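Local coordinates for GCN5-related N-acetyltransferase (Exiguobacterium sibiricum 255-15, PDB 3GY9), which binds coenzyme A and probably transfers an acyl group to a substrate not yet identified, at residues 84-87 against 88-91; 93-96 against 97-101; 117-120 against 121-125. One frame throughout, in Å; residues are numbered along the deposited sequence.

Interaction 1: 84-87 against 88-91; sequences VLPE and ARSH. With COA (coenzyme A), chain B.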
loop_
_atom_site.group_PDB
_atom_site.type_symbol
_atom_site.label_atom_id
_atom_site.label_comp_id
_atom_site.label_asym_id
_atom_site.label_seq_id
_atom_site.Cartn_x
_atom_site.Cartn_y
_atom_site.Cartn_z
ATOM N N VAL A 84 -8.131 -3.245 -1.102
ATOM C CA VAL A 84 -9.115 -3.497 -0.043
ATOM C C VAL A 84 -10.209 -4.364 -0.647
ATOM O O VAL A 84 -10.676 -4.091 -1.754
ATOM C CB VAL A 84 -9.753 -2.181 0.455
ATOM C CG1 VAL A 84 -10.808 -2.442 1.536
ATOM C CG2 VAL A 84 -8.668 -1.268 0.990
ATOM N N LEU A 85 -10.607 -5.418 0.073
ATOM C CA LEU A 85 -11.703 -6.290 -0.385
ATOM C C LEU A 85 -12.927 -5.452 -0.688
ATOM O O LEU A 85 -13.265 -4.543 0.077
ATOM C CB LEU A 85 -12.091 -7.336 0.670
ATOM C CG LEU A 85 -11.212 -8.567 0.884
ATOM C CD1 LEU A 85 -11.809 -9.383 2.016
ATOM C CD2 LEU A 85 -11.096 -9.411 -0.388
ATOM N N PRO A 86 -13.602 -5.740 -1.822
ATOM C CA PRO A 86 -14.758 -4.929 -2.193
ATOM C C PRO A 86 -15.771 -4.690 -1.067
ATOM O O PRO A 86 -16.199 -3.554 -0.851
ATOM C CB PRO A 86 -15.379 -5.714 -3.358
ATOM C CG PRO A 86 -14.212 -6.372 -3.992
ATOM C CD PRO A 86 -13.324 -6.771 -2.856
ATOM N N GLU A 87 -16.129 -5.734 -0.326
ATOM C CA GLU A 87 -17.152 -5.597 0.724
ATOM C C GLU A 87 -16.687 -4.774 1.932
ATOM O O GLU A 87 -17.522 -4.327 2.735
ATOM C CB GLU A 87 -17.632 -6.983 1.180
ATOM C CG GLU A 87 -16.561 -7.804 1.908
ATOM C CD GLU A 87 -16.804 -9.307 1.832
ATOM O OE1 GLU A 87 -16.040 -10.004 1.113
ATOM O OE2 GLU A 87 -17.769 -9.778 2.479
ATOM N N ALA A 88 -15.376 -4.532 2.030
ATOM C CA ALA A 88 -14.783 -3.802 3.154
ATOM C C ALA A 88 -14.413 -2.368 2.806
ATOM O O ALA A 88 -13.892 -1.654 3.659
ATOM C CB ALA A 88 -13.569 -4.526 3.684
ATOM N N ARG A 89 -14.669 -1.956 1.565
ATOM C CA ARG A 89 -14.386 -0.584 1.137
ATOM C C ARG A 89 -15.340 0.423 1.770
ATOM O O ARG A 89 -16.421 0.055 2.266
ATOM C CB ARG A 89 -14.448 -0.490 -0.372
ATOM C CG ARG A 89 -13.328 -1.248 -1.030
ATOM C CD ARG A 89 -13.510 -1.366 -2.524
ATOM N NE ARG A 89 -12.512 -2.306 -3.013
ATOM C CZ ARG A 89 -12.544 -2.909 -4.193
ATOM N NH1 ARG A 89 -13.512 -2.685 -5.068
ATOM N NH2 ARG A 89 -11.566 -3.764 -4.486
ATOM N N SER A 90 -14.908 1.678 1.777
ATOM C CA SER A 90 -15.719 2.826 2.204
ATOM C C SER A 90 -15.972 2.834 3.711
ATOM O O SER A 90 -16.977 3.404 4.162
ATOM C CB SER A 90 -17.049 2.880 1.448
ATOM O OG SER A 90 -16.845 2.854 0.053
ATOM N N HIS A 91 -15.071 2.209 4.471
ATOM C CA HIS A 91 -15.159 2.149 5.942
ATOM C C HIS A 91 -13.885 2.624 6.625
ATOM O O HIS A 91 -13.662 2.336 7.800
ATOM C CB HIS A 91 -15.459 0.722 6.407
ATOM C CG HIS A 91 -16.843 0.279 6.095
ATOM N ND1 HIS A 91 -17.125 -0.636 5.105
ATOM C CD2 HIS A 91 -18.033 0.649 6.621
ATOM C CE1 HIS A 91 -18.432 -0.818 5.040
ATOM N NE2 HIS A 91 -19.006 -0.046 5.946
HETATM N N1A COA B . -13.775 2.443 -4.402
HETATM C C2A COA B . -12.795 3.367 -4.710
HETATM N N3A COA B . -12.554 4.445 -3.879
HETATM C C4A COA B . -13.289 4.588 -2.747
HETATM C C5A COA B . -14.283 3.670 -2.417
HETATM C C6A COA B . -14.525 2.587 -3.256
HETATM N N6A COA B . -15.533 1.756 -3.028
HETATM N N7A COA B . -14.839 4.078 -1.249
HETATM C C8A COA B . -14.229 5.212 -0.841
HETATM N N9A COA B . -13.273 5.537 -1.773
HETATM C C1B COA B . -12.390 6.707 -1.774
HETATM C C2B COA B . -13.146 7.991 -1.463
HETATM O O2B COA B . -12.587 9.059 -2.203
HETATM C C3B COA B . -12.906 8.189 0.011
HETATM O O3B COA B . -12.956 9.533 0.422
HETATM P P3B COA B . -14.198 9.987 1.337
HETATM O O7A COA B . -14.059 11.449 1.691
HETATM O O8A COA B . -15.455 9.730 0.544
HETATM O O9A COA B . -14.241 9.168 2.606
HETATM C C4B COA B . -11.507 7.634 0.160
HETATM O O4B COA B . -11.427 6.553 -0.749
HETATM C C5B COA B . -11.180 7.194 1.589
HETATM O O5B COA B . -12.108 6.229 2.012
HETATM P P1A COA B . -11.674 4.825 2.699
HETATM O O1A COA B . -10.568 5.011 3.689
HETATM O O2A COA B . -12.947 4.262 3.241
HETATM O O3A COA B . -11.218 4.026 1.393
HETATM P P2A COA B . -11.197 2.444 1.157
HETATM O O4A COA B . -11.017 1.657 2.443
HETATM O O5A COA B . -12.339 2.068 0.286
HETATM O O6A COA B . -9.828 2.332 0.329
HETATM C CBP COA B . -9.158 2.031 -1.986
HETATM C CCP COA B . -9.659 3.005 -0.917
HETATM C CDP COA B . -7.767 1.540 -1.597
HETATM C CEP COA B . -9.074 2.805 -3.317
HETATM C CAP COA B . -10.123 0.833 -2.090
HETATM O OAP COA B . -11.436 1.307 -2.292
HETATM C C9P COA B . -9.742 -0.071 -3.230
HETATM O O9P COA B . -8.765 -1.064 -3.080
HETATM N N8P COA B . -10.390 0.162 -4.367
HETATM C C7P COA B . -10.152 -0.627 -5.570
HETATM C C6P COA B . -10.259 0.234 -6.830
HETATM C C5P COA B . -11.682 0.700 -7.034
HETATM O O5P COA B . -12.500 0.653 -6.099
HETATM N N4P COA B . -11.993 1.147 -8.250
HETATM C C3P COA B . -13.210 1.886 -8.508
HETATM C C2P COA B . -14.457 1.008 -8.410
HETATM S S1P COA B . -14.440 -0.458 -9.473
#
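The guanidinium of Arg-89 grips the carbonyl oxygen of Val-84 side-on, NE and NH2 both donating to Val-84 O at 2.9 Å. The two bonds differ in direction: NE stands above the carbonyl plane, whereas NH2 lies nearly along the C=O axis, and the oxygen itself sits 17° out of the guanidinium plane. Two donors converging on one acceptor hold the group against rotation, and its faces are covered as well. C7P of coenzyme A lies over the centre of one face, 3.5 Å above it; Pro-86 covers the opposite face, its CA offset toward the rim and its ring carbons CB and CG near CZ. An arm extended from CG to NE brings the charge here, sliding antiparallel past Val-84, where CG1 meets Arg-89 CG at 3.8 Å. A salt bridge from NH2 to Glu-27 supplies an opposite charge.

This turn follows strand 76-84 and opens the pyrophosphate-binding loop of the GNAT fold, which leads into helix 93-105. Its backbone is tied by Ala-88 N to Leu-85 O and, over a longer distance, by Arg-89 N to Pro-86 O at 3.3 Å. Val-84 N donates a hydrogen bond to the pantetheine carbonyl O9P at 3.0 Å, at the end of the strand. Beyond the arginine, Ser-90 N donates to phosphate oxygen O5A, while Ser-90 OG donates to adenine N7A at 2.7 Å.

Interaction 2: 93-96 against 97-101; sequences IGTA and LLEKI. With COA (coenzyme A), chain B.
Thr-95 and Glu-99, one helical turn apart, lie side by side and point the same way, with Thr-95 CG2 3.6 Å from Glu-99 OE2. This is a methyl resting against a carboxylate, a van der Waals contact and not a polar bond. The threonine's torsion decides which branch goes where: chi1 of -60° sets CG2 anti to the backbone N, beside the carbonyl carbon and facing the glutamate, and puts OG1 beside the backbone N. From there OG1 donates to phosphate oxygen O1A of coenzyme A at 2.6 Å, while Thr-95 N reaches the same O1A at 3.0 Å, so hydroxyl and amide grip one oxygen together. Glu-99 runs extended beyond CG, and its CG passes 3.2 Å from Thr-95 O, the carbonyl that also accepts Glu-99 N.

Gly-94 N donates to O4A on the other phosphate at 2.8 Å. A beta carbon at this residue would run into the cofactor's O6A, which makes the bare backbone a condition of the close approach. The amides at the start of the helix thus face the pyrophosphate, an arrangement characteristic of GNAT enzymes, and the helix dipole probably adds to the attraction. Behind them the i to i+4 bonds are regular, the straightest being Leu-98 N to Gly-94 O at 172°. The side chain of Leu-98 follows the same carbonyl, its CD2 3.6 Å from Gly-94 O.

Helix 93-105 forms the crossover between the parallel strands 76-84 and 111-114. Ile-93 and Leu-97 pack down on the sheet, against Ala-54 and Phe-52 of strand 50-55, while Leu-98 turns to Phe-122 and Tyr-123 of helix 120-125.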
loop_
_atom_site.group_PDB
_atom_site.type_symbol
_atom_site.label_atom_id
_atom_site.label_comp_id
_atom_site.label_asym_id
_atom_site.label_seq_id
_atom_site.Cartn_x
_atom_site.Cartn_y
_atom_site.Cartn_z
ATOM N N ILE A 93 -10.687 1.828 5.992
ATOM C CA ILE A 93 -9.529 0.921 6.031
ATOM C C ILE A 93 -8.371 1.423 5.148
ATOM O O ILE A 93 -7.216 1.458 5.584
ATOM C CB ILE A 93 -9.954 -0.512 5.634
ATOM C CG1 ILE A 93 -10.968 -1.065 6.659
ATOM C CG2 ILE A 93 -8.740 -1.427 5.531
ATOM C CD1 ILE A 93 -11.630 -2.352 6.218
ATOM N N GLY A 94 -8.669 1.769 3.901
ATOM C CA GLY A 94 -7.627 2.244 3.001
ATOM C C GLY A 94 -6.928 3.463 3.587
ATOM O O GLY A 94 -5.692 3.591 3.510
ATOM N N THR A 95 -7.698 4.385 4.142
ATOM C CA THR A 95 -7.106 5.552 4.773
ATOM C C THR A 95 -6.159 5.166 5.899
ATOM O O THR A 95 -5.043 5.667 5.948
ATOM C CB THR A 95 -8.179 6.528 5.254
ATOM O OG1 THR A 95 -8.943 6.957 4.124
ATOM C CG2 THR A 95 -7.551 7.734 5.916
ATOM N N ALA A 96 -6.580 4.265 6.786
ATOM C CA ALA A 96 -5.736 3.873 7.910
ATOM C C ALA A 96 -4.466 3.186 7.422
ATOM O O ALA A 96 -3.381 3.424 7.938
ATOM C CB ALA A 96 -6.483 2.946 8.840
ATOM N N LEU A 97 -4.610 2.345 6.406
ATOM C CA LEU A 97 -3.470 1.666 5.816
ATOM C C LEU A 97 -2.462 2.661 5.208
ATOM O O LEU A 97 -1.266 2.598 5.497
ATOM C CB LEU A 97 -3.986 0.695 4.766
ATOM C CG LEU A 97 -3.007 -0.122 3.954
ATOM C CD1 LEU A 97 -2.162 -1.051 4.826
ATOM C CD2 LEU A 97 -3.779 -0.930 2.903
ATOM N N LEU A 98 -2.945 3.577 4.368
ATOM C CA LEU A 98 -2.057 4.559 3.753
ATOM C C LEU A 98 -1.416 5.471 4.775
ATOM O O LEU A 98 -0.244 5.802 4.655
ATOM C CB LEU A 98 -2.782 5.373 2.702
ATOM C CG LEU A 98 -2.607 4.884 1.258
ATOM C CD1 LEU A 98 -1.157 5.129 0.780
ATOM C CD2 LEU A 98 -2.950 3.416 1.117
ATOM N N GLU A 99 -2.164 5.887 5.784
ATOM C CA GLU A 99 -1.596 6.779 6.817
ATOM C C GLU A 99 -0.439 6.100 7.554
ATOM O O GLU A 99 0.575 6.734 7.824
ATOM C CB GLU A 99 -2.671 7.298 7.786
ATOM C CG GLU A 99 -3.577 8.314 7.111
ATOM C CD GLU A 99 -4.643 8.892 8.012
ATOM O OE1 GLU A 99 -4.893 8.339 9.109
ATOM O OE2 GLU A 99 -5.247 9.905 7.592
ATOM N N LYS A 100 -0.574 4.805 7.817
ATOM C CA LYS A 100 0.495 4.038 8.444
ATOM C C LYS A 100 1.706 3.906 7.514
ATOM O O LYS A 100 2.850 4.148 7.922
ATOM C CB LYS A 100 -0.010 2.654 8.869
ATOM C CG LYS A 100 0.983 1.874 9.708
ATOM C CD LYS A 100 0.363 0.596 10.246
ATOM C CE LYS A 100 1.339 -0.183 11.101
ATOM N NZ LYS A 100 1.359 0.303 12.525
ATOM N N ILE A 101 1.432 3.543 6.265
ATOM C CA ILE A 101 2.475 3.417 5.254
ATOM C C ILE A 101 3.248 4.720 5.090
ATOM O O ILE A 101 4.483 4.736 5.075
ATOM C CB ILE A 101 1.860 3.009 3.897
ATOM C CG1 ILE A 101 1.383 1.547 3.952
ATOM C CG2 ILE A 101 2.881 3.188 2.769
ATOM C CD1 ILE A 101 0.517 1.123 2.775
HETATM N N1A COA B . -13.775 2.443 -4.402
HETATM C C2A COA B . -12.795 3.367 -4.710
HETATM N N3A COA B . -12.554 4.445 -3.879
HETATM C C4A COA B . -13.289 4.588 -2.747
HETATM C C5A COA B . -14.283 3.670 -2.417
HETATM C C6A COA B . -14.525 2.587 -3.256
HETATM N N6A COA B . -15.533 1.756 -3.028
HETATM N N7A COA B . -14.839 4.078 -1.249
HETATM C C8A COA B . -14.229 5.212 -0.841
HETATM N N9A COA B . -13.273 5.537 -1.773
HETATM C C1B COA B . -12.390 6.707 -1.774
HETATM C C2B COA B . -13.146 7.991 -1.463
HETATM O O2B COA B . -12.587 9.059 -2.203
HETATM C C3B COA B . -12.906 8.189 0.011
HETATM O O3B COA B . -12.956 9.533 0.422
HETATM P P3B COA B . -14.198 9.987 1.337
HETATM O O7A COA B . -14.059 11.449 1.691
HETATM O O8A COA B . -15.455 9.730 0.544
HETATM O O9A COA B . -14.241 9.168 2.606
HETATM C C4B COA B . -11.507 7.634 0.160
HETATM O O4B COA B . -11.427 6.553 -0.749
HETATM C C5B COA B . -11.180 7.194 1.589
HETATM O O5B COA B . -12.108 6.229 2.012
HETATM P P1A COA B . -11.674 4.825 2.699
HETATM O O1A COA B . -10.568 5.011 3.689
HETATM O O2A COA B . -12.947 4.262 3.241
HETATM O O3A COA B . -11.218 4.026 1.393
HETATM P P2A COA B . -11.197 2.444 1.157
HETATM O O4A COA B . -11.017 1.657 2.443
HETATM O O5A COA B . -12.339 2.068 0.286
HETATM O O6A COA B . -9.828 2.332 0.329
HETATM C CBP COA B . -9.158 2.031 -1.986
HETATM C CCP COA B . -9.659 3.005 -0.917
HETATM C CDP COA B . -7.767 1.540 -1.597
HETATM C CEP COA B . -9.074 2.805 -3.317
HETATM C CAP COA B . -10.123 0.833 -2.090
HETATM O OAP COA B . -11.436 1.307 -2.292
HETATM C C9P COA B . -9.742 -0.071 -3.230
HETATM O O9P COA B . -8.765 -1.064 -3.080
HETATM N N8P COA B . -10.390 0.162 -4.367
HETATM C C7P COA B . -10.152 -0.627 -5.570
HETATM C C6P COA B . -10.259 0.234 -6.830
HETATM C C5P COA B . -11.682 0.700 -7.034
HETATM O O5P COA B . -12.500 0.653 -6.099
HETATM N N4P COA B . -11.993 1.147 -8.250
HETATM C C3P COA B . -13.210 1.886 -8.508
HETATM C C2P COA B . -14.457 1.008 -8.410
HETATM S S1P COA B . -14.440 -0.458 -9.473
#

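Interaction 3: 117-120 against 121-125; sequences EQAD and PFYQG. With COA (coenzyme A), chain B.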
loop_
_atom_site.group_PDB
_atom_site.type_symbol
_atom_site.label_atom_id
_atom_site.label_comp_id
_atom_site.label_asym_id
_atom_site.label_seq_id
_atom_site.Cartn_x
_atom_site.Cartn_y
_atom_site.Cartn_z
ATOM N N GLU A 117 -4.413 3.646 -11.507
ATOM C CA GLU A 117 -5.296 4.101 -12.573
ATOM C C GLU A 117 -6.719 4.344 -12.093
ATOM O O GLU A 117 -7.472 5.063 -12.746
ATOM C CB GLU A 117 -5.319 3.085 -13.717
ATOM C CG GLU A 117 -4.042 3.084 -14.531
ATOM C CD GLU A 117 -3.919 1.886 -15.466
ATOM O OE1 GLU A 117 -4.482 0.805 -15.165
ATOM O OE2 GLU A 117 -3.231 2.029 -16.498
ATOM N N GLN A 118 -7.093 3.755 -10.966
ATOM C CA GLN A 118 -8.505 3.707 -10.576
ATOM C C GLN A 118 -8.860 4.525 -9.335
ATOM O O GLN A 118 -10.045 4.745 -9.082
ATOM C CB GLN A 118 -8.953 2.252 -10.368
ATOM C CG GLN A 118 -8.718 1.334 -11.568
ATOM N N ALA A 119 -7.880 5.004 -8.577
ATOM C CA ALA A 119 -8.209 5.623 -7.296
ATOM C C ALA A 119 -7.606 7.016 -7.091
ATOM O O ALA A 119 -7.055 7.316 -6.030
ATOM C CB ALA A 119 -7.809 4.688 -6.174
ATOM N N ASP A 120 -7.746 7.883 -8.090
ATOM C CA ASP A 120 -7.191 9.233 -7.996
ATOM C C ASP A 120 -7.768 10.047 -6.824
ATOM O O ASP A 120 -7.007 10.647 -6.066
ATOM C CB ASP A 120 -7.336 9.963 -9.356
ATOM C CG ASP A 120 -6.952 11.444 -9.296
ATOM O OD1 ASP A 120 -5.800 11.770 -8.928
ATOM O OD2 ASP A 120 -7.818 12.289 -9.612
ATOM N N PRO A 121 -9.101 10.084 -6.671
ATOM C CA PRO A 121 -9.699 10.836 -5.560
ATOM C C PRO A 121 -9.165 10.424 -4.177
ATOM O O PRO A 121 -8.863 11.296 -3.354
ATOM C CB PRO A 121 -11.183 10.485 -5.679
ATOM C CG PRO A 121 -11.367 10.222 -7.145
ATOM C CD PRO A 121 -10.137 9.485 -7.536
ATOM N N PHE A 122 -9.057 9.118 -3.958
ATOM C CA PHE A 122 -8.490 8.585 -2.717
ATOM C C PHE A 122 -7.097 9.161 -2.472
ATOM O O PHE A 122 -6.826 9.726 -1.404
ATOM C CB PHE A 122 -8.440 7.060 -2.776
ATOM C CG PHE A 122 -7.700 6.412 -1.625
ATOM C CD1 PHE A 122 -8.133 6.592 -0.319
ATOM C CD2 PHE A 122 -6.600 5.607 -1.855
ATOM C CE1 PHE A 122 -7.456 5.990 0.741
ATOM C CE2 PHE A 122 -5.950 4.987 -0.805
ATOM C CZ PHE A 122 -6.384 5.194 0.498
ATOM N N TYR A 123 -6.216 9.032 -3.463
ATOM C CA TYR A 123 -4.825 9.475 -3.284
ATOM C C TYR A 123 -4.686 10.992 -3.182
ATOM O O TYR A 123 -3.884 11.486 -2.389
ATOM C CB TYR A 123 -3.907 8.846 -4.346
ATOM C CG TYR A 123 -3.748 7.357 -4.109
ATOM C CD1 TYR A 123 -3.085 6.903 -2.980
ATOM C CD2 TYR A 123 -4.275 6.402 -4.988
ATOM C CE1 TYR A 123 -2.922 5.565 -2.722
ATOM C CE2 TYR A 123 -4.120 5.039 -4.725
ATOM C CZ TYR A 123 -3.451 4.632 -3.581
ATOM O OH TYR A 123 -3.266 3.296 -3.258
ATOM N N GLN A 124 -5.478 11.737 -3.943
ATOM C CA GLN A 124 -5.440 13.185 -3.789
ATOM C C GLN A 124 -5.924 13.616 -2.416
ATOM O O GLN A 124 -5.367 14.547 -1.844
ATOM C CB GLN A 124 -6.192 13.900 -4.906
ATOM C CG GLN A 124 -5.467 13.732 -6.246
ATOM C CD GLN A 124 -5.669 14.886 -7.185
ATOM O OE1 GLN A 124 -5.566 16.050 -6.790
ATOM N NE2 GLN A 124 -5.931 14.575 -8.452
ATOM N N GLY A 125 -6.919 12.915 -1.868
ATOM C CA GLY A 125 -7.416 13.218 -0.520
ATOM C C GLY A 125 -6.356 13.036 0.553
ATOM O O GLY A 125 -6.392 13.678 1.601
HETATM N N1A COA B . -13.775 2.443 -4.402
HETATM C C2A COA B . -12.795 3.367 -4.710
HETATM N N3A COA B . -12.554 4.445 -3.879
HETATM C C4A COA B . -13.289 4.588 -2.747
HETATM C C5A COA B . -14.283 3.670 -2.417
HETATM C C6A COA B . -14.525 2.587 -3.256
HETATM N N6A COA B . -15.533 1.756 -3.028
HETATM N N7A COA B . -14.839 4.078 -1.249
HETATM C C8A COA B . -14.229 5.212 -0.841
HETATM N N9A COA B . -13.273 5.537 -1.773
HETATM C C1B COA B . -12.390 6.707 -1.774
HETATM C C2B COA B . -13.146 7.991 -1.463
HETATM O O2B COA B . -12.587 9.059 -2.203
HETATM C C3B COA B . -12.906 8.189 0.011
HETATM O O3B COA B . -12.956 9.533 0.422
HETATM P P3B COA B . -14.198 9.987 1.337
HETATM O O7A COA B . -14.059 11.449 1.691
HETATM O O8A COA B . -15.455 9.730 0.544
HETATM O O9A COA B . -14.241 9.168 2.606
HETATM C C4B COA B . -11.507 7.634 0.160
HETATM O O4B COA B . -11.427 6.553 -0.749
HETATM C C5B COA B . -11.180 7.194 1.589
HETATM O O5B COA B . -12.108 6.229 2.012
HETATM P P1A COA B . -11.674 4.825 2.699
HETATM O O1A COA B . -10.568 5.011 3.689
HETATM O O2A COA B . -12.947 4.262 3.241
HETATM O O3A COA B . -11.218 4.026 1.393
HETATM P P2A COA B . -11.197 2.444 1.157
HETATM O O4A COA B . -11.017 1.657 2.443
HETATM O O5A COA B . -12.339 2.068 0.286
HETATM O O6A COA B . -9.828 2.332 0.329
HETATM C CBP COA B . -9.158 2.031 -1.986
HETATM C CCP COA B . -9.659 3.005 -0.917
HETATM C CDP COA B . -7.767 1.540 -1.597
HETATM C CEP COA B . -9.074 2.805 -3.317
HETATM C CAP COA B . -10.123 0.833 -2.090
HETATM O OAP COA B . -11.436 1.307 -2.292
HETATM C C9P COA B . -9.742 -0.071 -3.230
HETATM O O9P COA B . -8.765 -1.064 -3.080
HETATM N N8P COA B . -10.390 0.162 -4.367
HETATM C C7P COA B . -10.152 -0.627 -5.570
HETATM C C6P COA B . -10.259 0.234 -6.830
HETATM C C5P COA B . -11.682 0.700 -7.034
HETATM O O5P COA B . -12.500 0.653 -6.099
HETATM N N4P COA B . -11.993 1.147 -8.250
HETATM C C3P COA B . -13.210 1.886 -8.508
HETATM C C2P COA B . -14.457 1.008 -8.410
HETATM S S1P COA B . -14.440 -0.458 -9.473
#
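The start of helix 120-125, which follows strand 111-114 and borders the coenzyme A pocket of this GNAT fold, is a compact first turn with Ala-119 at its N-cap position. Tyr-123 N donates to Ala-119 O at 3.2 Å, and Gln-124 N donates to Asp-120 O. On the outer side, the side chains of Asp-120 and Gln-124 cross at a slant: Gln-124 NE2 donates to the syn lone pair of Asp-120 OD1 at 2.8 Å, almost within its own amide plane, although carboxylate and amide are turned 60° apart. OD1 is also bonded to His-138, so two partners share this oxygen and probably limit the carboxylate's rotation.

The inner side is apolar. Ala-119 CB touches both Tyr-123 CE2, at 4.0 Å, and the cofactor methyl CEP, at 3.6 Å. With CG anti to the backbone N (chi1 172°), Phe-122 swings its ring to the cofactor, where CCP lies over the centre of one face, 3.8 Å above it, and CD1 comes within 3.3 Å of the ribose oxygen O4B. Phe-122 CD2 in turn sits over the face of the Tyr-123 ring, passing the packing on to the next aromatic. Replacing Phe-122 by an alanine would probably open a gap beside the pantetheine arm and the ribose and leave the Tyr-123 ring freer to shift.

The chemistry is thus divided: hydrogen bonds to a carboxylate on the outer side, and on the inner side dispersion and shape, suited to the carbon-rich middle of coenzyme A rather than to its phosphates.

All three contacts are local: a loop, a helix and a helix start around one cofactor. Interactions 1 and 2 run on from the end of strand 76-84 into helix 93-105 and share the pyrophosphate, interaction 1 also reaching adenine and pantetheine; interaction 3, on helix 120-125 packed against helix 93-105, meets pantetheine and ribose. All are partly buried, interaction 2 with one exposed residue, the others with two each. Interaction 1 relies on a charged group and a strand-end carbonyl, interaction 2 on helix amides and a hydroxyl, interaction 3 on an aromatic face, with a carboxylate-amide bond away from the cofactor. Interaction 2 touches both others; interactions 1 and 3 stay about 7 Å apart at their nearest atoms.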